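Local atomic coordinates of R.MvaI (Kocuria varians, PDB entry 2OA9), a protein that is a monomeric restriction endonuclease that recognises its DNA target sequence asymmetrically and probably cleaves it with the help of bound divalent metal ions. Residues A[11-14]-A[15-19]; A[84-88]-A[89-93]. All blocks are in the same frame, centred on the assembly; numbering follows the deposited sequence.

Contact 1: A[11-14]-A[15-19]; sequences LKEA and IQNVV
Asn17 ND2 is gripped by two oxygens: Glu45 OE2 of the helix 33-49 and a water that ties it back to Glu13, one turn earlier. Asn17 ND2 donates to this water over 3.0 Å, and the water donates a hydrogen bond to Glu13 OE2 at 2.6 Å. The side chains of Glu13 and Asn17 run alongside each other, with ND2 of Asn17 4.0 Å from CG of Glu13. Carboxylate and amide planes stand 75° apart, and the water spans their ends. The amide thus meets one carboxylate directly and the other through water, which would probably ease the charge that Glu13 and Glu45 bring to this partly exposed flank. Underneath, the helical ladder is regular: Ile15 N bonds Leu11 O at 3.0 Å, nearly straight, and Asn17 N bonds Glu13 O at 2.9 Å. The buried flank is apolar. Leu11 and Ile15 cross at their ends, CD1 of Leu11 lying 3.9 Å from CD1 of Ile15. CG1 of Ile15 stands beside its backbone N (chi1 -69°), which lays the ethyl arm back along the helix, over Leu11 O and up to the Leu11 methyl. An alanine in place of Ile15 would remove that arm and is likely to leave a gap between Leu11, Ile248 and the Ala187 and Leu189 side chains of strand 179-192. Gln16 turns elsewhere: its NE2 bonds the terminal oxygen OXT of Val249, a residue that binds cadmium together with Asp20. Ala14 packs on Leu49 of helix 33-49 and on Phe54 of a loop. Helix 6-19 is therefore an amphipathic helix wedged between helix 33-49 and the mixed sheet, consistent with the alpha/beta core of PD-(D/E)XK nucleases, with Ile15 about 6 Å, side chain to side chain, from Ile59, which binds calcium in another structure of this enzyme.

Contact 2: A[84-88]-A[89-93]; sequences NTMLR and NRYGK
Met86 and Arg90 meet where a sulfur sits over a flat cation: SD of Met86 lies 3.6 Å above the guanidinium plane of Arg90, over its centre. With CG of Met86 anti to the backbone N, the bend at chi2 (-87°) brings SD also to 3.8 Å from CE1 of Tyr91, a Met-aromatic contact that reaches the ring obliquely. CG of Arg90, likewise anti to its own N, lies over one face of the Tyr91 ring; the bend at chi3 (-65°) then helps bring the guanidinium back to the hydroxyl, NH1 lying 3.1 Å from Tyr91 OH, which sits near the guanidinium plane. Tyr91 OH also bonds Asp145, so the phenol is fixed at its far end. The ring edge is packed just as closely, CD2 of Leu87 touching CD1 of Tyr91 at 3.7 Å in the ring plane, while Tyr119 meets Tyr91 edge to face. These side chains seat helix 83-91 against strand 143-151 of the three-stranded antiparallel sheet, and Leu87 extends the contact to Ile213 and Leu102 of the five-stranded one. The helix ends at Tyr91: Gly92 N still reaches Arg88 O at 2.9 Å, but weakly, and the chain leaves for the edge strand 93-94, where Lys93 pairs with Ile101. Arg88 is buried, its guanidinium held by Thr225, Asn100 O and Gly223 O. The close-packed cluster is itself capped by an exposed Arg90, but the Asn89 side is the looser one. Exposed Asn89 holds OD1 over the rim of one face of the Arg88 guanidinium, 3.4 Å above its plane, and a water joins the two groups, donating to Asn89 OD1 at 2.7 Å and accepting a weak bond from Arg88 NH1. CG2 of Thr85 only brushes ND2 of Asn89, at 3.9 Å.

In the fold
Both contacts lie within a single helix, each over about two turns, on opposite sides of the chain's centre, with centres 48 Å apart and nearest atoms about 32 Å apart. Neither is wholly core or wholly surface. In contact 1 the buried side chains are aliphatic and face the mixed sheet and helix 33-49, near residues that bind metal ions; its polar flank works through a carboxylate-amide-water chain. Contact 2 lies away from the annotated sites, on helix 83-91 between the two antiparallel sheets, and mixes aromatic, sulfur and guanidinium groups, with a buried arginine held by other parts of the chain. A water bridges two side chains in each.

Contact 1: A[11-14]-A[15-19]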
# COMPACT_ATOMS: atom_id res chain seq x y z
N LEU A 11 -17.51 -3.67 -12.95
CA LEU A 11 -16.11 -3.38 -13.14
C LEU A 11 -15.44 -4.47 -13.95
O LEU A 11 -14.70 -4.17 -14.89
CB LEU A 11 -15.42 -3.12 -11.81
CG LEU A 11 -13.89 -2.95 -11.88
CD1 LEU A 11 -13.58 -1.73 -12.74
CD2 LEU A 11 -13.36 -2.89 -10.47
N LYS A 12 -15.70 -5.74 -13.62
CA LYS A 12 -15.13 -6.85 -14.38
C LYS A 12 -15.62 -6.80 -15.83
O LYS A 12 -14.84 -7.05 -16.72
CB LYS A 12 -15.41 -8.22 -13.77
CG LYS A 12 -14.74 -8.45 -12.45
CD LYS A 12 -15.21 -9.77 -11.84
CE LYS A 12 -14.51 -10.16 -10.55
NZ LYS A 12 -15.27 -11.15 -9.75
N GLU A 13 -16.91 -6.53 -16.02
CA GLU A 13 -17.46 -6.42 -17.37
C GLU A 13 -16.77 -5.32 -18.16
O GLU A 13 -16.45 -5.52 -19.33
CB GLU A 13 -18.99 -6.24 -17.32
CG GLU A 13 -19.66 -5.97 -18.66
CD GLU A 13 -21.18 -5.97 -18.60
OE1 GLU A 13 -21.76 -5.96 -17.51
OE2 GLU A 13 -21.80 -6.03 -19.71
N ALA A 14 -16.56 -4.18 -17.52
CA ALA A 14 -15.90 -3.04 -18.15
C ALA A 14 -14.47 -3.41 -18.57
O ALA A 14 -14.06 -3.14 -19.70
CB ALA A 14 -15.91 -1.84 -17.23
N ILE A 15 -13.72 -4.02 -17.67
CA ILE A 15 -12.34 -4.43 -17.98
C ILE A 15 -12.32 -5.51 -19.07
O ILE A 15 -11.50 -5.48 -19.98
CB ILE A 15 -11.63 -4.87 -16.71
CG1 ILE A 15 -11.39 -3.68 -15.79
CG2 ILE A 15 -10.31 -5.57 -17.02
CD1 ILE A 15 -10.95 -4.04 -14.39
N GLN A 16 -13.24 -6.46 -19.01
CA GLN A 16 -13.35 -7.49 -20.00
C GLN A 16 -13.64 -6.90 -21.39
O GLN A 16 -13.09 -7.36 -22.38
CB GLN A 16 -14.44 -8.48 -19.60
CG GLN A 16 -14.55 -9.66 -20.56
CD GLN A 16 -13.47 -10.68 -20.33
OE1 GLN A 16 -13.50 -11.39 -19.32
NE2 GLN A 16 -12.50 -10.77 -21.26
N ASN A 17 -14.47 -5.86 -21.46
CA ASN A 17 -14.77 -5.21 -22.70
C ASN A 17 -13.59 -4.44 -23.25
O ASN A 17 -13.42 -4.41 -24.46
CB ASN A 17 -15.94 -4.24 -22.55
CG ASN A 17 -17.29 -4.94 -22.37
OD1 ASN A 17 -17.42 -6.14 -22.63
ND2 ASN A 17 -18.27 -4.21 -21.93
N VAL A 18 -12.79 -3.82 -22.39
CA VAL A 18 -11.60 -3.13 -22.88
C VAL A 18 -10.61 -4.18 -23.42
O VAL A 18 -10.07 -4.07 -24.55
CB VAL A 18 -10.96 -2.26 -21.77
CG1 VAL A 18 -9.57 -1.77 -22.23
CG2 VAL A 18 -11.81 -1.13 -21.40
N VAL A 19 -10.36 -5.25 -22.66
CA VAL A 19 -9.39 -6.26 -23.10
C VAL A 19 -9.82 -6.89 -24.43
O VAL A 19 -9.01 -7.00 -25.36
CB VAL A 19 -9.17 -7.33 -22.00
CG1 VAL A 19 -8.41 -8.51 -22.55
CG2 VAL A 19 -8.40 -6.77 -20.85
O HOH W 1 -20.88 -5.60 -22.13

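Contact 2: A[84-88]-A[89-93]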
# COMPACT_ATOMS: atom_id res chain seq x y z
N ASN A 84 3.20 7.19 19.43
CA ASN A 84 4.12 7.79 18.45
C ASN A 84 4.98 8.88 19.07
O ASN A 84 6.18 8.99 18.80
CB ASN A 84 3.40 8.11 17.10
CG ASN A 84 3.29 6.84 16.15
OD1 ASN A 84 3.79 5.73 16.46
ND2 ASN A 84 2.63 7.00 15.02
N THR A 85 4.44 9.62 20.04
CA THR A 85 5.19 10.56 20.83
C THR A 85 6.26 9.90 21.70
O THR A 85 7.39 10.36 21.77
CB THR A 85 4.26 11.41 21.70
OG1 THR A 85 3.31 12.09 20.84
CG2 THR A 85 5.03 12.46 22.50
N MET A 86 5.91 8.78 22.35
CA MET A 86 6.94 8.05 23.11
C MET A 86 8.07 7.59 22.21
O MET A 86 9.24 7.68 22.55
CB MET A 86 6.35 6.86 23.85
CG MET A 86 7.35 6.11 24.71
SD MET A 86 8.29 4.81 23.82
CE MET A 86 6.96 3.70 23.55
N LEU A 87 7.72 7.05 21.04
CA LEU A 87 8.72 6.48 20.17
C LEU A 87 9.70 7.53 19.71
O LEU A 87 10.91 7.32 19.69
CB LEU A 87 8.09 5.81 18.96
CG LEU A 87 7.31 4.53 19.19
CD1 LEU A 87 6.57 4.15 17.89
CD2 LEU A 87 8.21 3.38 19.64
N ARG A 88 9.20 8.69 19.34
CA ARG A 88 10.11 9.70 18.83
C ARG A 88 11.02 10.25 19.93
O ARG A 88 12.22 10.39 19.72
CB ARG A 88 9.34 10.80 18.07
CG ARG A 88 8.76 11.88 18.86
CD ARG A 88 8.10 12.98 17.98
NE ARG A 88 7.41 13.83 18.87
CZ ARG A 88 7.95 14.90 19.44
NH1 ARG A 88 9.22 15.26 19.21
NH2 ARG A 88 7.24 15.61 20.31
N ASN A 89 10.41 10.52 21.10
CA ASN A 89 11.16 11.14 22.18
C ASN A 89 12.17 10.14 22.77
O ASN A 89 13.31 10.49 23.03
CB ASN A 89 10.27 11.68 23.25
CG ASN A 89 9.75 13.07 22.91
OD1 ASN A 89 10.37 13.73 22.12
ND2 ASN A 89 8.63 13.46 23.45
N ARG A 90 11.76 8.90 22.96
CA ARG A 90 12.62 7.91 23.60
C ARG A 90 13.66 7.36 22.64
O ARG A 90 14.84 7.31 22.97
CB ARG A 90 11.81 6.77 24.22
CG ARG A 90 12.66 5.80 25.01
CD ARG A 90 11.91 4.65 25.57
NE ARG A 90 10.93 5.02 26.57
CZ ARG A 90 10.05 4.16 27.07
NH1 ARG A 90 10.01 2.90 26.64
NH2 ARG A 90 9.16 4.56 27.97
N TYR A 91 13.25 6.95 21.44
CA TYR A 91 14.11 6.19 20.53
C TYR A 91 14.59 6.99 19.32
O TYR A 91 15.44 6.52 18.58
CB TYR A 91 13.44 4.90 20.05
CG TYR A 91 12.92 4.02 21.16
CD1 TYR A 91 11.57 3.61 21.16
CD2 TYR A 91 13.73 3.57 22.19
CE1 TYR A 91 11.06 2.83 22.20
CE2 TYR A 91 13.23 2.77 23.19
CZ TYR A 91 11.87 2.40 23.22
OH TYR A 91 11.37 1.63 24.22
N GLY A 92 14.08 8.20 19.13
CA GLY A 92 14.40 8.99 17.94
C GLY A 92 15.69 9.77 18.08
O GLY A 92 16.46 9.58 19.01
N LYS A 93 15.90 10.71 17.16
CA LYS A 93 17.13 11.50 17.13
C LYS A 93 16.77 12.96 17.01
O LYS A 93 15.66 13.30 16.61
CB LYS A 93 18.02 11.09 15.98
CG LYS A 93 17.46 11.36 14.59
CD LYS A 93 18.48 11.10 13.44
CE LYS A 93 17.79 10.94 12.10
NZ LYS A 93 18.73 10.59 10.99
O HOH W 2 11.40 16.07 21.18